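Local coordinates for 16S rRNA methyltransferase (Streptomyces sp. DSM 40477, PDB 3MQ2), which methylates the N1 position of adenine 1408 in 16S rRNA, using S-adenosyl-L-methionine, and so confers resistance to aminoglycosides such as kanamycin and apramycin, at residues W87-A90 and E91-P94; E14-D17 and A18-E21; Y43-A46 and R47-S51. All blocks are in the same frame, centred on the assembly; numbering follows the deposited sequence.

Contact 1: W87-A90 and E91-P94. With SAH (S-adenosyl-L-homocysteine), chain C.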
ATOM      1  N   TRP A  87      -7.337 -10.157  -4.561  1.00  8.61           N
ATOM      2  CA  TRP A  87      -8.207 -10.176  -3.392  1.00  9.61           C
ATOM      3  C   TRP A  87      -7.455 -10.841  -2.265  1.00 10.60           C
ATOM      4  O   TRP A  87      -7.219 -12.042  -2.313  1.00  9.59           O
ATOM      5  CB  TRP A  87      -9.432 -11.022  -3.723  1.00  7.61           C
ATOM      6  CG  TRP A  87     -10.553 -10.990  -2.735  1.00 10.36           C
ATOM      7  CD1 TRP A  87     -10.825 -10.027  -1.790  1.00 11.33           C
ATOM      8  CD2 TRP A  87     -11.584 -11.981  -2.608  1.00  9.59           C
ATOM      9  NE1 TRP A  87     -11.976 -10.367  -1.096  1.00 10.96           N
ATOM     10  CE2 TRP A  87     -12.450 -11.554  -1.580  1.00 10.25           C
ATOM     11  CE3 TRP A  87     -11.860 -13.176  -3.279  1.00 10.15           C
ATOM     12  CZ2 TRP A  87     -13.572 -12.294  -1.198  1.00 12.25           C
ATOM     13  CZ3 TRP A  87     -12.981 -13.910  -2.896  1.00 12.35           C
ATOM     14  CH2 TRP A  87     -13.816 -13.469  -1.863  1.00 16.26           C
ATOM     15  N   ALA A  88      -7.055 -10.074  -1.258  1.00  7.85           N
ATOM     16  CA  ALA A  88      -6.253 -10.644  -0.177  1.00  7.97           C
ATOM     17  C   ALA A  88      -6.142  -9.678   0.979  1.00  8.76           C
ATOM     18  O   ALA A  88      -6.218  -8.470   0.788  1.00 10.19           O
ATOM     19  CB  ALA A  88      -4.847 -10.994  -0.678  1.00 11.69           C
ATOM     20  N   THR A  89      -5.948 -10.220   2.178  1.00  8.51           N
ATOM     21  CA  THR A  89      -5.696  -9.383   3.346  1.00  9.07           C
ATOM     22  C   THR A  89      -4.210  -9.273   3.625  1.00  9.60           C
ATOM     23  O   THR A  89      -3.415 -10.107   3.191  1.00 10.34           O
ATOM     24  CB  THR A  89      -6.337  -9.982   4.602  1.00 10.27           C
ATOM     25  OG1 THR A  89      -5.671 -11.205   4.936  1.00 10.60           O
ATOM     26  CG2 THR A  89      -7.816 -10.261   4.353  1.00 12.13           C
ATOM     27  N   ALA A  90      -3.836  -8.262   4.401  1.00 10.57           N
ATOM     28  CA  ALA A  90      -2.449  -8.128   4.814  1.00 12.25           C
ATOM     29  C   ALA A  90      -2.015  -9.253   5.756  1.00 13.83           C
ATOM     30  O   ALA A  90      -0.822  -9.567   5.844  1.00 14.57           O
ATOM     31  CB  ALA A  90      -2.203  -6.758   5.451  1.00 14.74           C
ATOM     32  N   GLU A  91      -2.974  -9.863   6.452  1.00 12.70           N
ATOM     33  CA  GLU A  91      -2.678 -11.001   7.319  1.00 12.08           C
ATOM     34  C   GLU A  91      -2.336 -12.252   6.518  1.00 13.70           C
ATOM     35  O   GLU A  91      -1.570 -13.105   6.973  1.00 14.49           O
ATOM     36  CB  GLU A  91      -3.876 -11.305   8.224  1.00 12.38           C
ATOM     37  CG  GLU A  91      -4.086 -10.304   9.358  1.00 13.73           C
ATOM     38  CD  GLU A  91      -4.933  -9.112   8.976  1.00 19.60           C
ATOM     39  OE1 GLU A  91      -5.229  -8.926   7.774  1.00 14.58           O
ATOM     40  OE2 GLU A  91      -5.301  -8.353   9.897  1.00 19.09           O
ATOM     41  N   ARG A  92      -2.933 -12.374   5.335  1.00 11.40           N
ATOM     42  CA  ARG A  92      -2.729 -13.543   4.484  1.00 10.13           C
ATOM     43  C   ARG A  92      -2.372 -13.120   3.072  1.00  9.28           C
ATOM     44  O   ARG A  92      -3.151 -13.278   2.139  1.00 10.36           O
ATOM     45  CB  ARG A  92      -3.977 -14.418   4.452  1.00 12.67           C
ATOM     46  CG  ARG A  92      -4.277 -15.124   5.759  1.00 16.85           C
ATOM     47  CD  ARG A  92      -5.472 -16.034   5.563  1.00  9.55           C
ATOM     48  NE  ARG A  92      -5.731 -16.864   6.728  1.00 11.15           N
ATOM     49  CZ  ARG A  92      -6.623 -17.845   6.738  1.00 11.09           C
ATOM     50  NH1 ARG A  92      -7.341 -18.087   5.649  1.00 13.39           N
ATOM     51  NH2 ARG A  92      -6.808 -18.559   7.834  1.00 12.81           N
ATOM     52  N   LEU A  93      -1.175 -12.573   2.928  1.00 11.85           N
ATOM     53  CA  LEU A  93      -0.747 -12.045   1.645  1.00  9.43           C
ATOM     54  C   LEU A  93      -0.626 -13.149   0.598  1.00  9.08           C
ATOM     55  O   LEU A  93      -0.360 -14.305   0.922  1.00 10.94           O
ATOM     56  CB  LEU A  93       0.594 -11.322   1.811  1.00  6.46           C
ATOM     57  CG  LEU A  93       0.460 -10.018   2.594  1.00 10.51           C
ATOM     58  CD1 LEU A  93       1.816  -9.542   3.081  1.00 13.71           C
ATOM     59  CD2 LEU A  93      -0.202  -8.953   1.739  1.00 11.65           C
ATOM     60  N   PRO A  94      -0.796 -12.785  -0.676  1.00  9.21           N
ATOM     61  CA  PRO A  94      -0.565 -13.726  -1.773  1.00 10.05           C
ATOM     62  C   PRO A  94       0.900 -14.159  -1.780  1.00 13.88           C
ATOM     63  O   PRO A  94       1.749 -13.492  -1.180  1.00 11.95           O
ATOM     64  CB  PRO A  94      -0.871 -12.889  -3.028  1.00 14.24           C
ATOM     65  CG  PRO A  94      -1.614 -11.693  -2.542  1.00 18.27           C
ATOM     66  CD  PRO A  94      -1.119 -11.434  -1.161  1.00 11.97           C
TER
HETATM   67  N   SAH C 216      -5.003   2.990   0.018  0.62  5.86           N
HETATM   68  CA  SAH C 216      -6.336   3.259  -0.491  0.62 13.22           C
HETATM   69  CB  SAH C 216      -7.408   2.783   0.488  0.62  9.82           C
HETATM   70  CG  SAH C 216      -7.136   3.146   1.943  0.62 13.11           C
HETATM   71  SD  SAH C 216      -8.601   2.890   2.976  0.62 17.41           S
HETATM   72  C   SAH C 216      -6.480   4.746  -0.749  0.62 21.89           C
HETATM   73  O   SAH C 216      -7.489   5.202  -1.288  0.62 22.72           O
HETATM   74  OXT SAH C 216      -5.579   5.514  -0.410  0.62 14.06           O
HETATM   75  C5' SAH C 216      -7.736   1.488   3.729  0.62 13.49           C
HETATM   76  C4' SAH C 216      -7.961   0.197   2.948  0.62  9.21           C
HETATM   77  O4' SAH C 216      -7.243  -0.846   3.572  0.62 13.42           O
HETATM   78  C3' SAH C 216      -9.425  -0.245   2.926  0.62 12.13           C
HETATM   79  O3' SAH C 216      -9.810  -0.495   1.597  0.62 13.20           O
HETATM   80  C2' SAH C 216      -9.483  -1.554   3.681  0.62 12.97           C
HETATM   81  O2' SAH C 216     -10.352  -2.476   3.047  0.62 14.44           O
HETATM   82  C1' SAH C 216      -8.042  -2.014   3.604  0.62 10.71           C
HETATM   83  N9  SAH C 216      -7.612  -2.855   4.727  0.62 15.81           N
HETATM   84  C8  SAH C 216      -7.725  -2.628   6.074  0.62 11.25           C
HETATM   85  N7  SAH C 216      -7.164  -3.684   6.727  0.62 16.73           N
HETATM   86  C5  SAH C 216      -6.697  -4.559   5.798  0.62 12.80           C
HETATM   87  C6  SAH C 216      -6.047  -5.781   5.890  0.62 12.30           C
HETATM   88  N6  SAH C 216      -5.759  -6.312   7.075  0.62 11.46           N
HETATM   89  N1  SAH C 216      -5.691  -6.435   4.733  0.62 13.59           N
HETATM   90  C2  SAH C 216      -5.976  -5.896   3.496  0.62 14.33           C
HETATM   91  N3  SAH C 216      -6.631  -4.688   3.402  0.62 11.22           N
HETATM   92  C4  SAH C 216      -6.970  -4.041   4.543  0.62 13.81           C
HETATM   93  O   HOH W   1      -6.055 -13.122   1.985  1.00 12.05           O

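Contact 2: E14-D17 and A18-E21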
ATOM      1  N   GLU A  14      -8.807 -17.286  -9.786  1.00 14.90           N
ATOM      2  CA  GLU A  14      -7.566 -17.802  -9.241  1.00 17.86           C
ATOM      3  C   GLU A  14      -6.608 -18.099 -10.382  1.00 16.89           C
ATOM      4  O   GLU A  14      -7.021 -18.540 -11.461  1.00 19.79           O
ATOM      5  CB  GLU A  14      -7.816 -19.064  -8.407  1.00 19.06           C
ATOM      6  CG  GLU A  14      -8.605 -18.800  -7.134  1.00 22.45           C
ATOM      7  CD  GLU A  14      -8.675 -19.995  -6.193  1.00 28.38           C
ATOM      8  OE1 GLU A  14      -9.310 -19.861  -5.127  1.00 35.78           O
ATOM      9  OE2 GLU A  14      -8.108 -21.062  -6.511  1.00 23.31           O
ATOM     10  N   PHE A  15      -5.327 -17.858 -10.146  1.00 17.86           N
ATOM     11  CA  PHE A  15      -4.311 -18.282 -11.094  1.00 19.92           C
ATOM     12  C   PHE A  15      -3.015 -18.660 -10.367  1.00 21.40           C
ATOM     13  O   PHE A  15      -2.826 -18.338  -9.194  1.00 22.12           O
ATOM     14  CB  PHE A  15      -4.081 -17.212 -12.167  1.00 17.78           C
ATOM     15  CG  PHE A  15      -3.475 -15.952 -11.644  1.00 19.06           C
ATOM     16  CD1 PHE A  15      -4.237 -15.047 -10.929  1.00 15.86           C
ATOM     17  CD2 PHE A  15      -2.142 -15.663 -11.880  1.00 25.70           C
ATOM     18  CE1 PHE A  15      -3.676 -13.874 -10.442  1.00 19.33           C
ATOM     19  CE2 PHE A  15      -1.574 -14.492 -11.403  1.00 21.47           C
ATOM     20  CZ  PHE A  15      -2.344 -13.597 -10.683  1.00 19.61           C
ATOM     21  N   SER A  16      -2.128 -19.350 -11.067  1.00 22.08           N
ATOM     22  CA  SER A  16      -1.003 -20.002 -10.408  1.00 26.41           C
ATOM     23  C   SER A  16       0.192 -19.082 -10.203  1.00 24.17           C
ATOM     24  O   SER A  16       0.368 -18.094 -10.919  1.00 26.47           O
ATOM     25  CB  SER A  16      -0.570 -21.228 -11.214  1.00 29.89           C
ATOM     26  OG  SER A  16      -0.053 -20.837 -12.474  1.00 32.06           O
ATOM     27  N   ASP A  17       1.013 -19.411  -9.214  1.00 27.06           N
ATOM     28  CA  ASP A  17       2.270 -18.708  -8.976  0.57 31.45           C
ATOM     29  C   ASP A  17       3.144 -18.741 -10.222  1.00 28.41           C
ATOM     30  O   ASP A  17       3.869 -17.793 -10.521  1.00 27.97           O
ATOM     31  CB  ASP A  17       3.029 -19.362  -7.820  0.57 36.25           C
ATOM     32  CG  ASP A  17       2.179 -19.518  -6.581  0.57 37.62           C
ATOM     33  OD1 ASP A  17       1.172 -18.792  -6.457  0.57 39.93           O
ATOM     34  OD2 ASP A  17       2.521 -20.366  -5.731  0.57 37.63           O
ATOM     35  N   ALA A  18       3.083 -19.858 -10.938  1.00 33.61           N
ATOM     36  CA  ALA A  18       3.860 -20.027 -12.160  1.00 34.83           C
ATOM     37  C   ALA A  18       3.428 -19.021 -13.223  1.00 32.06           C
ATOM     38  O   ALA A  18       4.256 -18.472 -13.950  1.00 32.41           O
ATOM     39  CB  ALA A  18       3.726 -21.451 -12.682  1.00 40.05           C
ATOM     40  N   GLU A  19       2.127 -18.774 -13.308  1.00 23.32           N
ATOM     41  CA  GLU A  19       1.605 -17.785 -14.240  1.00 27.00           C
ATOM     42  C   GLU A  19       2.035 -16.373 -13.835  1.00 25.83           C
ATOM     43  O   GLU A  19       2.352 -15.533 -14.686  1.00 26.45           O
ATOM     44  CB  GLU A  19       0.086 -17.884 -14.295  1.00 30.49           C
ATOM     45  CG  GLU A  19      -0.566 -17.007 -15.339  1.00 38.29           C
ATOM     46  CD  GLU A  19      -2.002 -17.415 -15.601  1.00 44.50           C
ATOM     47  OE1 GLU A  19      -2.732 -16.636 -16.247  1.00 45.50           O
ATOM     48  OE2 GLU A  19      -2.394 -18.521 -15.160  1.00 47.71           O
ATOM     49  N   PHE A  20       2.047 -16.111 -12.534  1.00 22.67           N
ATOM     50  CA  PHE A  20       2.520 -14.823 -12.048  1.00 21.34           C
ATOM     51  C   PHE A  20       3.982 -14.620 -12.407  1.00 22.22           C
ATOM     52  O   PHE A  20       4.377 -13.541 -12.836  1.00 22.62           O
ATOM     53  CB  PHE A  20       2.354 -14.678 -10.537  1.00 19.03           C
ATOM     54  CG  PHE A  20       2.870 -13.371 -10.016  1.00 21.09           C
ATOM     55  CD1 PHE A  20       2.118 -12.219 -10.153  1.00 18.33           C
ATOM     56  CD2 PHE A  20       4.120 -13.285  -9.429  1.00 16.95           C
ATOM     57  CE1 PHE A  20       2.590 -11.002  -9.694  1.00 21.17           C
ATOM     58  CE2 PHE A  20       4.604 -12.062  -8.964  1.00 17.70           C
ATOM     59  CZ  PHE A  20       3.836 -10.924  -9.102  1.00 17.69           C
ATOM     60  N   GLU A  21       4.787 -15.662 -12.225  1.00 24.15           N
ATOM     61  CA  GLU A  21       6.218 -15.565 -12.504  1.00 25.64           C
ATOM     62  C   GLU A  21       6.494 -15.224 -13.960  1.00 26.28           C
ATOM     63  O   GLU A  21       7.365 -14.407 -14.264  1.00 28.64           O
ATOM     64  CB  GLU A  21       6.935 -16.853 -12.110  1.00 32.09           C
ATOM     65  CG  GLU A  21       7.270 -16.897 -10.645  1.00 35.17           C
ATOM     66  CD  GLU A  21       7.889 -15.594 -10.176  1.00 38.17           C
ATOM     67  OE1 GLU A  21       8.831 -15.108 -10.838  1.00 42.37           O
ATOM     68  OE2 GLU A  21       7.418 -15.050  -9.159  1.00 36.06           O
TER

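Contact 3: Y43-A46 and R47-S51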
ATOM      1  N   TYR A  43      -3.336   2.366 -10.287  1.00 10.17           N
ATOM      2  CA  TYR A  43      -3.638   2.620 -11.688  1.00 11.61           C
ATOM      3  C   TYR A  43      -2.730   3.745 -12.179  1.00 11.91           C
ATOM      4  O   TYR A  43      -2.115   3.640 -13.243  1.00 13.42           O
ATOM      5  CB  TYR A  43      -5.110   2.987 -11.871  1.00 11.93           C
ATOM      6  CG  TYR A  43      -5.505   3.126 -13.321  1.00 14.00           C
ATOM      7  CD1 TYR A  43      -6.013   2.044 -14.031  1.00 15.02           C
ATOM      8  CD2 TYR A  43      -5.362   4.338 -13.984  1.00 18.93           C
ATOM      9  CE1 TYR A  43      -6.374   2.164 -15.363  1.00 17.59           C
ATOM     10  CE2 TYR A  43      -5.713   4.464 -15.321  1.00 19.56           C
ATOM     11  CZ  TYR A  43      -6.221   3.375 -16.003  1.00 21.17           C
ATOM     12  OH  TYR A  43      -6.578   3.497 -17.333  1.00 22.66           O
ATOM     13  N   LYS A  44      -2.632   4.812 -11.391  1.00 13.21           N
ATOM     14  CA  LYS A  44      -1.685   5.881 -11.714  1.00 13.71           C
ATOM     15  C   LYS A  44      -0.251   5.375 -11.775  1.00 17.05           C
ATOM     16  O   LYS A  44       0.473   5.668 -12.723  1.00 16.85           O
ATOM     17  CB  LYS A  44      -1.778   7.047 -10.722  1.00 16.29           C
ATOM     18  CG  LYS A  44      -0.600   8.027 -10.859  1.00 20.08           C
ATOM     19  CD  LYS A  44      -0.836   9.321 -10.102  1.00 31.89           C
ATOM     20  CE  LYS A  44       0.248  10.358 -10.394  1.00 36.90           C
ATOM     21  NZ  LYS A  44      -0.055  11.688  -9.768  1.00 42.15           N
ATOM     22  N   VAL A  45       0.167   4.607 -10.771  1.00 12.32           N
ATOM     23  CA  VAL A  45       1.529   4.096 -10.762  1.00 12.08           C
ATOM     24  C   VAL A  45       1.827   3.273 -12.017  1.00 13.92           C
ATOM     25  O   VAL A  45       2.861   3.472 -12.662  1.00 16.24           O
ATOM     26  CB  VAL A  45       1.839   3.295  -9.478  1.00 12.16           C
ATOM     27  CG1 VAL A  45       3.250   2.700  -9.525  1.00 12.61           C
ATOM     28  CG2 VAL A  45       1.684   4.192  -8.259  1.00 15.71           C
ATOM     29  N   ALA A  46       0.916   2.370 -12.378  1.00 13.07           N
ATOM     30  CA  ALA A  46       1.124   1.541 -13.563  1.00 14.03           C
ATOM     31  C   ALA A  46       1.167   2.394 -14.832  1.00 16.20           C
ATOM     32  O   ALA A  46       2.004   2.174 -15.708  1.00 15.87           O
ATOM     33  CB  ALA A  46       0.049   0.447 -13.665  1.00 12.84           C
ATOM     34  N   ARG A  47       0.271   3.373 -14.921  1.00 14.61           N
ATOM     35  CA  ARG A  47       0.213   4.252 -16.081  1.00 18.25           C
ATOM     36  C   ARG A  47       1.547   4.969 -16.260  1.00 20.50           C
ATOM     37  O   ARG A  47       2.068   5.089 -17.379  1.00 22.14           O
ATOM     38  CB  ARG A  47      -0.898   5.281 -15.892  1.00 22.87           C
ATOM     39  CG  ARG A  47      -0.897   6.389 -16.927  1.00 38.60           C
ATOM     40  CD  ARG A  47      -1.446   5.894 -18.244  1.00 48.09           C
ATOM     41  NE  ARG A  47      -2.870   5.592 -18.154  1.00 53.16           N
ATOM     42  CZ  ARG A  47      -3.570   5.018 -19.126  1.00 53.64           C
ATOM     43  NH1 ARG A  47      -2.976   4.678 -20.263  1.00 57.08           N
ATOM     44  NH2 ARG A  47      -4.863   4.782 -18.963  1.00 45.71           N
ATOM     45  N   GLN A  48       2.107   5.434 -15.149  1.00 16.35           N
ATOM     46  CA  GLN A  48       3.309   6.264 -15.194  1.00 21.82           C
ATOM     47  C   GLN A  48       4.608   5.464 -15.206  1.00 25.59           C
ATOM     48  O   GLN A  48       5.683   6.014 -15.471  1.00 26.39           O
ATOM     49  CB  GLN A  48       3.316   7.244 -14.023  1.00 27.03           C
ATOM     50  CG  GLN A  48       2.202   8.271 -14.094  1.00 40.63           C
ATOM     51  CD  GLN A  48       2.284   9.299 -12.987  1.00 55.06           C
ATOM     52  OE1 GLN A  48       1.588  10.315 -13.017  1.00 64.58           O
ATOM     53  NE2 GLN A  48       3.137   9.042 -12.002  1.00 54.88           N
ATOM     54  N   ASN A  49       4.502   4.170 -14.916  1.00 22.53           N
ATOM     55  CA  ASN A  49       5.658   3.276 -14.862  1.00 18.78           C
ATOM     56  C   ASN A  49       5.456   2.022 -15.721  1.00 20.39           C
ATOM     57  O   ASN A  49       5.324   0.917 -15.192  1.00 19.17           O
ATOM     58  CB  ASN A  49       5.933   2.856 -13.414  1.00 19.44           C
ATOM     59  CG  ASN A  49       6.288   4.028 -12.514  1.00 22.32           C
ATOM     60  OD1 ASN A  49       7.458   4.388 -12.378  1.00 27.93           O
ATOM     61  ND2 ASN A  49       5.280   4.621 -11.882  1.00 18.43           N
ATOM     62  N   PRO A  50       5.447   2.185 -17.054  1.00 22.31           N
ATOM     63  CA  PRO A  50       5.162   1.102 -18.006  1.00 23.48           C
ATOM     64  C   PRO A  50       6.113  -0.097 -17.903  1.00 19.79           C
ATOM     65  O   PRO A  50       5.752  -1.188 -18.333  1.00 21.90           O
ATOM     66  CB  PRO A  50       5.332   1.787 -19.372  1.00 26.91           C
ATOM     67  CG  PRO A  50       5.084   3.229 -19.097  1.00 32.84           C
ATOM     68  CD  PRO A  50       5.646   3.478 -17.732  1.00 27.82           C
ATOM     69  N   SER A  51       7.302   0.102 -17.343  1.00 19.53           N
ATOM     70  CA  SER A  51       8.288  -0.972 -17.267  1.00 22.09           C
ATOM     71  C   SER A  51       8.244  -1.767 -15.961  1.00 20.44           C
ATOM     72  O   SER A  51       9.015  -2.709 -15.780  1.00 22.81           O
ATOM     73  CB  SER A  51       9.697  -0.411 -17.483  1.00 29.48           C
ATOM     74  OG  SER A  51      10.102   0.358 -16.367  1.00 34.60           O
TER

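Contact 1: W87-A90 and E91-P94
The side chain of T89 overlaps the start of the next turn of chain: its OG1 leans over the backbone of E91 and R92 and accepts the N-H of R92 at 3.0 Å. With chi1 at 67°, OG1 sits between the threonine's own N and carbonyl carbon, which turns the hydroxyl back to the chain three residues on. The same N-H also makes a weak bond to the carbonyl O of T89, so one donor is shared by two acceptors of a single residue, and the loop folds into a turn with A90 and E91 at its corner. A water links T89 N to R92 O, accepting from the first and donating to the second, both at 2.9 Å.

The apolar contact of the turn is that of A88 CB, which rests on the proline ring of P94, 3.8 Å from its CD. The branch of L93 lies instead beside two polar atoms, the carbonyl oxygens of T89 and A90, with CG 3.5 Å from A90 O. L93 then reaches L57 of strand 52-58 and M126 of helix 121-128.

The corner of the turn reads the adenine of S-adenosyl-L-homocysteine. A90 N donates to the ring atom N1 at 2.6 Å, nearly straight at 163°, and the amino group N6 donates to E91 OE1 at 2.8 Å. The glutamate chain bends at chi2 (87°), which brings its carboxylate beside that amino group; its other oxygen, OE2, is hydrogen-bonded to S110 OG, a second anchor for the carboxylate. A backbone N-H for N1 and an acidic side chain for N6, both presented by the loop after strand 83-87, form the N1/N6 end of the adenine pocket in this Rossmann-like methyltransferase fold.

Contact 2: E14-D17 and A18-E21
E19 N donates to S16 OG at 3.1 Å, the capping bond that makes S16 the N-cap of helix 17-24. The serine hydroxyl is placed for this by a chi1 of 66°, which swings OG toward the first turn, where it also lies 3.5 Å from E19 CB. Two backbone bonds carry the helix onward: F20 N to S16 O at 3.1 Å and E21 N to D17 O at 2.9 Å. S16 thus serves the first turn twice, with its hydroxyl for one N-H and its carbonyl for the next.

Beyond these bonds lies the packing of F15, the residue just before the cap. Its ring meets E19 edge-on, with E19 CB near the ring plane and F15 CD2 4.0 Å from that atom. The extended glutamate chain runs across the phenylalanine at about a right angle, bringing E19 OE2 to 3.7 Å from F15 CB; ring and carboxylate planes are 63° apart. Farther round the ring, F15 CE2 touches F20 CB at 4.0 Å. Both aromatic side chains continue inward, meeting M4 near the chain start and L84 of strand 83-87, and F20 goes on to L53 and V55 of strand 52-58.

Chemically, the contact divides its work: a hydroxyl supplies an acceptor to an N-H of the first turn, which has no carbonyl one helical turn earlier within the helix, while the phenyl ring ties that start to apolar neighbours.

Contact 3: Y43-A46 and R47-S51
Y43 and R47, one helical turn apart, run side by side in the same direction, and Y43 OH lies 2.7 Å from R47 NH2. Ring and guanidinium planes are 71° apart, and the bends of the arginine at chi2 and chi3 bring its end alongside the phenol. Y43 OH is hydrogen-bonded to G78 O.

Backbone bonds hold the last turn: R47 N to Y43 O and Q48 N to K44 O, each 2.9 Å. At the helix end V45 O becomes a shared acceptor. N49 ND2 donates to it at 2.8 Å with an angle of 164°, far straighter than the weak bond from N49 N, so the asparagine side chain reinforces a helix end whose backbone bonds are weak.

The extended chain of K44 passes the amide of Q48, with K44 CG 3.8 Å from Q48 CD; its NZ is hydrogen-bonded to G191 O.

Helix 40-48 is the crossover of a beta-alpha-beta unit between strands 29-34 and 52-58. V45 and A46 pack on V54 of the second strand, A46 also meets L83 of strand 83-87, and Y43 reaches I67 and K70 of helix 65-71.

Overall arrangement
All three contacts are local, between neighbours along the chain, yet they differ with their place in the fold. Contact 1, partly buried, ends a strand of the central sheet and divides its polar groups between its own turn and the adenine of S-adenosyl-L-homocysteine; contacts 2 and 3 lie at the surface and spend theirs largely on the two ends of helices, a start at 14-21 and a finish at 43-51. Strands 52-58 and 83-87 are common ground, since side chains from contacts 2 and 3 reach both, while contact 1 follows strand 83-87 and packs on 52-58. None touches another: contacts 1 and 2 come nearest, about 7 Å between closest atoms.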